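Local coordinates for tryparedoxin (Crithidia fasciculata, PDB 1O8X), which probably works as a thioredoxin-like dithiol-disulfide oxidoreductase, passing electrons in the trypanosomatid defence against oxidative stress, at residues K13-G17 with D18-E22; E52-D55 with K56-S60; T124-A127 with R128-V132. The protein carries 1 engineered substitution. All blocks are in the same frame, centred on the assembly; numbering follows the deposited sequence.

Contact 1: residues K13-G17 with D18-E22; sequences KLRRG and DGEVE
R15 and E20 pair across a tight two-stranded hairpin and meet at the ends of their side chains, and the arginine chain shows how a side chain that sets off away from its partner strand can be brought back over it. Its CB lies beside the carbonyl oxygen of G19. With CG beside the backbone N (chi1 -55°), bends at chi2 and chi3 then fold the chain round. CD comes up to CG of E20, and NE passes over the G19 carbonyl without a bond, its angle being poor. At the tip, the guanidinium lays one face on E20, whose CG stands 3.2 Å above its plane. NH1 forms a salt bridge with OE2 of E20 at 3.2 Å, the carboxylate turned 49° against the guanidinium plane, while NH2 lies near O of D18, 3.3 Å away. The other carboxylate oxygen, OE1 of E20, touches CD of K13 at 3.3 Å; the lysine chain crosses the glutamate at about a right angle.

L14, R16 and V21 share the other face. V21 CG1 sits over the centre of the R16 guanidinium, 3.4 Å from CZ, a methyl laid on the flat of the group. L87 of strand 87-88 touches all three side chains.

Between the two faces, L14 and V21 exchange two nearly straight backbone bonds, L14 N to V21 O and V21 N to L14 O, each 2.8 Å. R16 and G19 exchange another two, R16 N to G19 O and G19 N to R16 O, each 2.9 Å. Between them the chain reverses through G17 and D18, and the positive phi of G17, 56°, suits glycine. This is a beta hairpin with a two-residue loop, closed by a type II' turn, at the margin of the mixed sheet of a thioredoxin-like fold, where strand 19-22 is outermost.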
loop_
_atom_site.group_PDB
_atom_site.type_symbol
_atom_site.label_atom_id
_atom_site.label_comp_id
_atom_site.label_asym_id
_atom_site.label_seq_id
_atom_site.Cartn_x
_atom_site.Cartn_y
_atom_site.Cartn_z
ATOM N N LYS A 13 -11.055 -8.224 -6.052
ATOM C CA LYS A 13 -9.827 -8.381 -6.826
ATOM C C LYS A 13 -8.979 -7.126 -6.793
ATOM O O LYS A 13 -9.503 -6.016 -6.770
ATOM C CB LYS A 13 -10.136 -8.743 -8.280
ATOM C CG LYS A 13 -10.849 -10.076 -8.459
ATOM C CD LYS A 13 -10.426 -10.765 -9.742
ATOM C CE LYS A 13 -11.105 -12.113 -9.878
ATOM N NZ LYS A 13 -12.594 -11.993 -10.010
ATOM N N LEU A 14 -7.667 -7.324 -6.803
ATOM C CA LEU A 14 -6.710 -6.224 -6.881
ATOM C C LEU A 14 -5.829 -6.437 -8.090
ATOM O O LEU A 14 -5.628 -7.578 -8.522
ATOM C CB LEU A 14 -5.835 -6.165 -5.625
ATOM C CG LEU A 14 -6.542 -5.943 -4.293
ATOM C CD1 LEU A 14 -5.534 -6.168 -3.169
ATOM C CD2 LEU A 14 -7.121 -4.539 -4.236
ATOM N N ARG A 15 -5.306 -5.348 -8.644
ATOM C CA ARG A 15 -4.410 -5.431 -9.795
ATOM C C ARG A 15 -3.044 -5.967 -9.382
ATOM O O ARG A 15 -2.538 -5.606 -8.319
ATOM C CB ARG A 15 -4.226 -4.053 -10.437
ATOM C CG ARG A 15 -5.506 -3.322 -10.859
ATOM C CD ARG A 15 -6.460 -4.139 -11.725
ATOM N NE ARG A 15 -5.815 -4.627 -12.946
ATOM C CZ ARG A 15 -6.461 -5.215 -13.953
ATOM N NH1 ARG A 15 -7.778 -5.395 -13.897
ATOM N NH2 ARG A 15 -5.792 -5.626 -15.021
ATOM N N ARG A 16 -2.452 -6.812 -10.228
ATOM C CA ARG A 16 -1.058 -7.234 -10.095
ATOM C C ARG A 16 -0.488 -7.356 -11.500
ATOM O O ARG A 16 -1.008 -8.121 -12.323
ATOM C CB ARG A 16 -0.926 -8.569 -9.343
ATOM C CG ARG A 16 0.524 -9.034 -9.106
ATOM C CD ARG A 16 0.667 -10.447 -8.540
ATOM N NE ARG A 16 0.052 -11.453 -9.410
ATOM C CZ ARG A 16 0.010 -12.756 -9.153
ATOM N NH1 ARG A 16 0.551 -13.247 -8.046
ATOM N NH2 ARG A 16 -0.590 -13.573 -10.006
ATOM N N GLY A 17 0.554 -6.585 -11.783
ATOM C CA GLY A 17 1.073 -6.508 -13.143
ATOM C C GLY A 17 -0.052 -6.099 -14.083
ATOM O O GLY A 17 -0.730 -5.107 -13.844
ATOM N N ASP A 18 -0.279 -6.870 -15.145
ATOM C CA ASP A 18 -1.395 -6.554 -16.039
ATOM C C ASP A 18 -2.631 -7.444 -15.841
ATOM O O ASP A 18 -3.534 -7.461 -16.675
ATOM C CB ASP A 18 -0.942 -6.474 -17.502
ATOM C CG ASP A 18 -0.315 -5.129 -17.827
ATOM O OD1 ASP A 18 -1.056 -4.173 -18.154
ATOM O OD2 ASP A 18 0.912 -4.925 -17.738
ATOM N N GLY A 19 -2.670 -8.158 -14.716
ATOM C CA GLY A 19 -3.826 -8.951 -14.363
ATOM C C GLY A 19 -4.336 -8.610 -12.977
ATOM O O GLY A 19 -4.180 -7.482 -12.498
ATOM N N GLU A 20 -4.953 -9.596 -12.338
ATOM C CA GLU A 20 -5.572 -9.420 -11.031
ATOM C C GLU A 20 -5.275 -10.596 -10.108
ATOM O O GLU A 20 -4.989 -11.708 -10.564
ATOM C CB GLU A 20 -7.090 -9.271 -11.190
ATOM C CG GLU A 20 -7.549 -7.969 -11.832
ATOM C CD GLU A 20 -9.066 -7.843 -11.932
ATOM O OE1 GLU A 20 -9.735 -8.831 -12.301
ATOM O OE2 GLU A 20 -9.597 -6.745 -11.640
ATOM N N VAL A 21 -5.343 -10.336 -8.801
ATOM C CA VAL A 21 -5.367 -11.384 -7.777
ATOM C C VAL A 21 -6.599 -11.185 -6.895
ATOM O O VAL A 21 -7.151 -10.081 -6.824
ATOM C CB VAL A 21 -4.103 -11.402 -6.871
ATOM C CG1 VAL A 21 -2.851 -11.603 -7.672
ATOM C CG2 VAL A 21 -3.982 -10.121 -6.047
ATOM N N GLU A 22 -7.029 -12.253 -6.228
ATOM C CA GLU A 22 -8.133 -12.168 -5.275
ATOM C C GLU A 22 -7.669 -11.568 -3.946
ATOM O O GLU A 22 -6.578 -11.871 -3.462
ATOM C CB GLU A 22 -8.769 -13.553 -5.054
ATOM C CG GLU A 22 -9.462 -14.099 -6.300
ATOM C CD GLU A 22 -10.260 -15.375 -6.061
ATOM O OE1 GLU A 22 -9.703 -16.345 -5.502
ATOM O OE2 GLU A 22 -11.449 -15.425 -6.466
#

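Contact 2: residues E52-D55 with K56-S60; sequences EFYD and KFHES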
loop_
_atom_site.group_PDB
_atom_site.type_symbol
_atom_site.label_atom_id
_atom_site.label_comp_id
_atom_site.label_asym_id
_atom_site.label_seq_id
_atom_site.Cartn_x
_atom_site.Cartn_y
_atom_site.Cartn_z
ATOM N N GLU A 52 12.968 -1.624 -2.676
ATOM C CA GLU A 52 14.096 -2.407 -2.169
ATOM C C GLU A 52 13.685 -3.210 -0.933
ATOM O O GLU A 52 14.004 -4.392 -0.808
ATOM C CB GLU A 52 15.249 -1.472 -1.821
ATOM C CG GLU A 52 16.497 -2.181 -1.324
ATOM C CD GLU A 52 17.707 -1.276 -1.198
ATOM O OE1 GLU A 52 17.683 -0.110 -1.686
ATOM O OE2 GLU A 52 18.681 -1.746 -0.582
ATOM N N PHE A 53 12.985 -2.570 -0.010
ATOM C CA PHE A 53 12.497 -3.249 1.183
ATOM C C PHE A 53 11.519 -4.381 0.850
ATOM O O PHE A 53 11.617 -5.497 1.391
ATOM C CB PHE A 53 11.868 -2.227 2.122
ATOM C CG PHE A 53 11.593 -2.774 3.495
ATOM C CD1 PHE A 53 12.573 -2.717 4.487
ATOM C CD2 PHE A 53 10.370 -3.367 3.796
ATOM C CE1 PHE A 53 12.320 -3.236 5.768
ATOM C CE2 PHE A 53 10.120 -3.892 5.063
ATOM C CZ PHE A 53 11.097 -3.819 6.043
ATOM N N TYR A 54 10.598 -4.107 -0.069
ATOM C CA TYR A 54 9.636 -5.104 -0.506
ATOM C C TYR A 54 10.346 -6.304 -1.115
ATOM O O TYR A 54 10.035 -7.451 -0.782
ATOM C CB TYR A 54 8.695 -4.470 -1.525
ATOM C CG TYR A 54 7.621 -5.358 -2.086
ATOM C CD1 TYR A 54 6.418 -5.516 -1.407
ATOM C CD2 TYR A 54 7.797 -6.027 -3.296
ATOM C CE1 TYR A 54 5.414 -6.315 -1.915
ATOM C CE2 TYR A 54 6.803 -6.825 -3.803
ATOM C CZ TYR A 54 5.617 -6.975 -3.111
ATOM O OH TYR A 54 4.615 -7.752 -3.603
ATOM N N ASP A 55 11.302 -6.049 -2.004
ATOM C CA ASP A 55 11.972 -7.156 -2.675
ATOM C C ASP A 55 12.721 -8.029 -1.667
ATOM O O ASP A 55 12.704 -9.262 -1.776
ATOM C CB ASP A 55 12.887 -6.633 -3.781
ATOM C CG ASP A 55 12.129 -6.235 -5.047
ATOM O OD1 ASP A 55 10.927 -6.562 -5.220
ATOM O OD2 ASP A 55 12.699 -5.588 -5.949
ATOM N N LYS A 56 13.361 -7.396 -0.681
ATOM C CA LYS A 56 14.121 -8.125 0.336
ATOM C C LYS A 56 13.227 -8.946 1.259
ATOM O O LYS A 56 13.583 -10.064 1.648
ATOM C CB LYS A 56 14.910 -7.151 1.209
ATOM C CG LYS A 56 16.157 -6.564 0.576
ATOM C CD LYS A 56 16.816 -5.549 1.521
ATOM C CE LYS A 56 18.056 -4.899 0.916
ATOM N NZ LYS A 56 18.495 -3.697 1.695
ATOM N N PHE A 57 12.079 -8.387 1.638
ATOM C CA PHE A 57 11.358 -8.854 2.830
ATOM C C PHE A 57 9.892 -9.226 2.673
ATOM O O PHE A 57 9.313 -9.747 3.626
ATOM C CB PHE A 57 11.486 -7.831 3.978
ATOM C CG PHE A 57 12.907 -7.551 4.391
ATOM C CD1 PHE A 57 13.397 -6.256 4.394
ATOM C CD2 PHE A 57 13.762 -8.583 4.783
ATOM C CE1 PHE A 57 14.699 -5.976 4.772
ATOM C CE2 PHE A 57 15.074 -8.318 5.163
ATOM C CZ PHE A 57 15.543 -6.995 5.167
ATOM N N HIS A 58 9.263 -8.981 1.522
ATOM C CA HIS A 58 7.824 -9.240 1.464
ATOM C C HIS A 58 7.484 -10.705 1.735
ATOM O O HIS A 58 6.483 -11.000 2.368
ATOM C CB HIS A 58 7.166 -8.690 0.183
ATOM C CG HIS A 58 7.256 -9.588 -1.013
ATOM N ND1 HIS A 58 8.338 -9.589 -1.863
ATOM C CD2 HIS A 58 6.354 -10.442 -1.551
ATOM C CE1 HIS A 58 8.126 -10.453 -2.843
ATOM N NE2 HIS A 58 6.923 -10.975 -2.685
ATOM N N GLU A 59 8.341 -11.616 1.285
ATOM C CA GLU A 59 8.132 -13.037 1.584
ATOM C C GLU A 59 8.509 -13.397 3.028
ATOM O O GLU A 59 7.678 -13.942 3.780
ATOM C CB GLU A 59 8.877 -13.921 0.583
ATOM C CG GLU A 59 8.600 -13.625 -0.880
ATOM C CD GLU A 59 9.705 -14.150 -1.785
ATOM O OE1 GLU A 59 9.923 -15.383 -1.772
ATOM O OE2 GLU A 59 10.352 -13.342 -2.500
ATOM N N SER A 60 9.732 -13.058 3.440
ATOM C CA SER A 60 10.247 -13.510 4.743
ATOM C C SER A 60 9.538 -12.848 5.933
ATOM O O SER A 60 9.407 -13.445 7.015
ATOM C CB SER A 60 11.759 -13.311 4.852
ATOM O OG SER A 60 12.127 -11.946 4.724
HETATM O O HOH W 1 10.809 -11.149 -0.690
#
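K56 lies alongside E52, one helical turn further on, the two side chains pointing the same way. Its chain is extended beyond CG and runs past the E52 carbonyl, ending in a salt bridge from NZ to OE2 of E52 at 3.0 Å. The ammonium meets that oxygen on its anti side, 26° out of the carboxylate plane, and has a second carboxylate partner in E136. The backbone repeats the pairing, with K56 N donating to E52 O.

F57 follows the same spacing: its N bonds to F53 O, and its ring presents an edge to the face of F53. The planes stand 61° apart, and CD1 of F57 approaches CE1 of F53 to 3.5 Å. W142 and F140 also meet the F53 ring, while F57 rests on F63 of the next strand.

H58 changes the pattern. Its CG stands between the backbone N and carbonyl carbon (chi1 84°), which folds the imidazole back over Y54. The two rings form an offset stack, centroids 4.2 Å apart and almost parallel, with CB of H58 over the phenol face as a CH-pi contact. The same turn lets ND1 donate to Y54 O at 2.9 Å, nearly in the imidazole plane, while H58 N reaches that oxygen from the opposite face of the carbonyl, also at 2.9 Å. The shared acceptor and the stack together fix the imidazole's rotation. The phenol hydroxyl bonds to E64.

E59 joins through a water that donates to D55 O at 2.9 Å and to E59 OE2, and accepts from E59 N. Such a run of i to i+4 pairs, with a side chain folded back on the preceding turn, belongs to the helix of a beta-alpha-beta crossover of the thioredoxin fold.

Contact 3: residues T124-A127 with R128-V132; sequences TTRA and RATLV
A127, R126 and T130 carry this contact, and the carbonyl of R126 receives most of its bonds. The R126 oxygen accepts from T130 N at 3.0 Å, in the carbonyl plane, and from A129 N at 2.9 Å, a donor standing well above that plane. T130 OG1 adds a weak third bond at 3.4 Å. That hydroxyl sits between its own backbone N and carbonyl carbon (chi1 57°), a rotation that turns it back across the first turn and brings OG1 to 3.3 Å from CA of A127.

R126 is the N-cap residue of the short helix 127-131, which follows the edge strand 122-124 of the thioredoxin-like sheet. The R126 side chain bends at chi2 and chi3, bringing NH1 to 3.8 Å from the T130 methyl, CG2, as the two chains cross. NH2 is held by D144 in a salt bridge and by the carbonyl of W142.

A127 takes part mainly through its backbone: its O accepts from L131 N at 2.9 Å, while its methyl meets W142 and F32. A water bridges the start of the helix, accepting from R128 N and donating to T125 O at 3.1 Å.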
loop_
_atom_site.group_PDB
_atom_site.type_symbol
_atom_site.label_atom_id
_atom_site.label_comp_id
_atom_site.label_asym_id
_atom_site.label_seq_id
_atom_site.Cartn_x
_atom_site.Cartn_y
_atom_site.Cartn_z
ATOM N N THR A 124 0.618 -0.166 11.923
ATOM C CA THR A 124 1.464 1.029 11.893
ATOM C C THR A 124 0.882 2.061 10.952
ATOM O O THR A 124 0.352 1.722 9.893
ATOM C CB THR A 124 2.921 0.662 11.486
ATOM O OG1 THR A 124 3.736 1.848 11.482
ATOM C CG2 THR A 124 3.035 0.027 10.079
ATOM N N THR A 125 0.975 3.327 11.344
ATOM C CA THR A 125 0.543 4.403 10.454
ATOM C C THR A 125 1.714 5.246 9.976
ATOM O O THR A 125 1.517 6.225 9.258
ATOM C CB THR A 125 -0.469 5.332 11.168
ATOM O OG1 THR A 125 0.096 5.757 12.422
ATOM C CG2 THR A 125 -1.757 4.577 11.496
ATOM N N ARG A 126 2.924 4.869 10.381
ATOM C CA ARG A 126 4.100 5.730 10.206
ATOM C C ARG A 126 5.215 5.085 9.397
ATOM O O ARG A 126 6.353 5.571 9.404
ATOM C CB ARG A 126 4.639 6.143 11.570
ATOM C CG ARG A 126 3.666 6.922 12.432
ATOM C CD ARG A 126 3.591 6.401 13.887
ATOM N NE ARG A 126 4.923 6.091 14.384
ATOM C CZ ARG A 126 5.420 4.880 14.652
ATOM N NH1 ARG A 126 6.687 4.800 15.019
ATOM N NH2 ARG A 126 4.684 3.758 14.579
ATOM N N ALA A 127 4.889 4.012 8.666
ATOM C CA ALA A 127 5.905 3.243 7.971
ATOM C C ALA A 127 6.668 4.037 6.898
ATOM O O ALA A 127 7.836 3.741 6.633
ATOM C CB ALA A 127 5.306 1.987 7.396
ATOM N N ARG A 128 6.055 5.071 6.304
ATOM C CA ARG A 128 6.785 5.894 5.338
ATOM C C ARG A 128 7.960 6.603 6.011
ATOM O O ARG A 128 8.987 6.829 5.374
ATOM C CB ARG A 128 5.831 6.887 4.678
ATOM C CG ARG A 128 6.463 7.905 3.743
ATOM C CD ARG A 128 6.820 9.192 4.481
ATOM N NE ARG A 128 7.346 10.220 3.612
ATOM C CZ ARG A 128 8.566 10.214 3.114
ATOM N NH1 ARG A 128 9.410 9.225 3.391
ATOM N NH2 ARG A 128 8.950 11.206 2.316
ATOM N N ALA A 129 7.794 6.991 7.280
ATOM C CA ALA A 129 8.857 7.650 8.039
ATOM C C ALA A 129 9.851 6.658 8.615
ATOM O O ALA A 129 11.056 6.905 8.633
ATOM C CB ALA A 129 8.241 8.497 9.163
ATOM N N THR A 130 9.357 5.529 9.118
ATOM C CA THR A 130 10.240 4.598 9.824
ATOM C C THR A 130 11.045 3.741 8.849
ATOM O O THR A 130 12.194 3.386 9.140
ATOM C CB THR A 130 9.453 3.704 10.790
ATOM O OG1 THR A 130 8.442 3.010 10.058
ATOM C CG2 THR A 130 8.702 4.543 11.842
ATOM N N LEU A 131 10.470 3.424 7.693
ATOM C CA LEU A 131 11.167 2.560 6.747
ATOM C C LEU A 131 12.489 3.166 6.284
ATOM O O LEU A 131 13.486 2.452 6.156
ATOM C CB LEU A 131 10.254 2.220 5.577
ATOM C CG LEU A 131 10.761 1.266 4.497
ATOM C CD1 LEU A 131 9.586 0.489 3.914
ATOM C CD2 LEU A 131 11.484 1.983 3.401
ATOM N N VAL A 132 12.498 4.471 6.013
ATOM C CA VAL A 132 13.714 5.084 5.474
ATOM C C VAL A 132 14.859 5.060 6.484
ATOM O O VAL A 132 16.023 5.136 6.098
ATOM C CB VAL A 132 13.479 6.485 4.873
ATOM C CG1 VAL A 132 12.451 6.441 3.763
ATOM C CG2 VAL A 132 13.075 7.455 5.938
HETATM O O HOH W 2 3.302 6.347 6.726
#

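The three contacts follow one another along the chain, each completed before the next begins, and all belong to a single thioredoxin-like domain. Contact 1 forms the hairpin at one margin of the mixed sheet, whereas contact 3 follows strand 122-124 at the other; their centres are about 25 Å apart, on opposite sides of the centre of the chain. Contact 2 lies toward the C-terminal end of helix 41-57, between strands 30-36 and 63-69 in the chain. Its centre is about 19 Å from that of contact 1, without touching it, and about 15 Å from that of contact 3, which it meets where F53 CG packs on L131 CD1 at 3.9 Å. W142 meets F53, A127 and T130, so the C-terminal part packs against both.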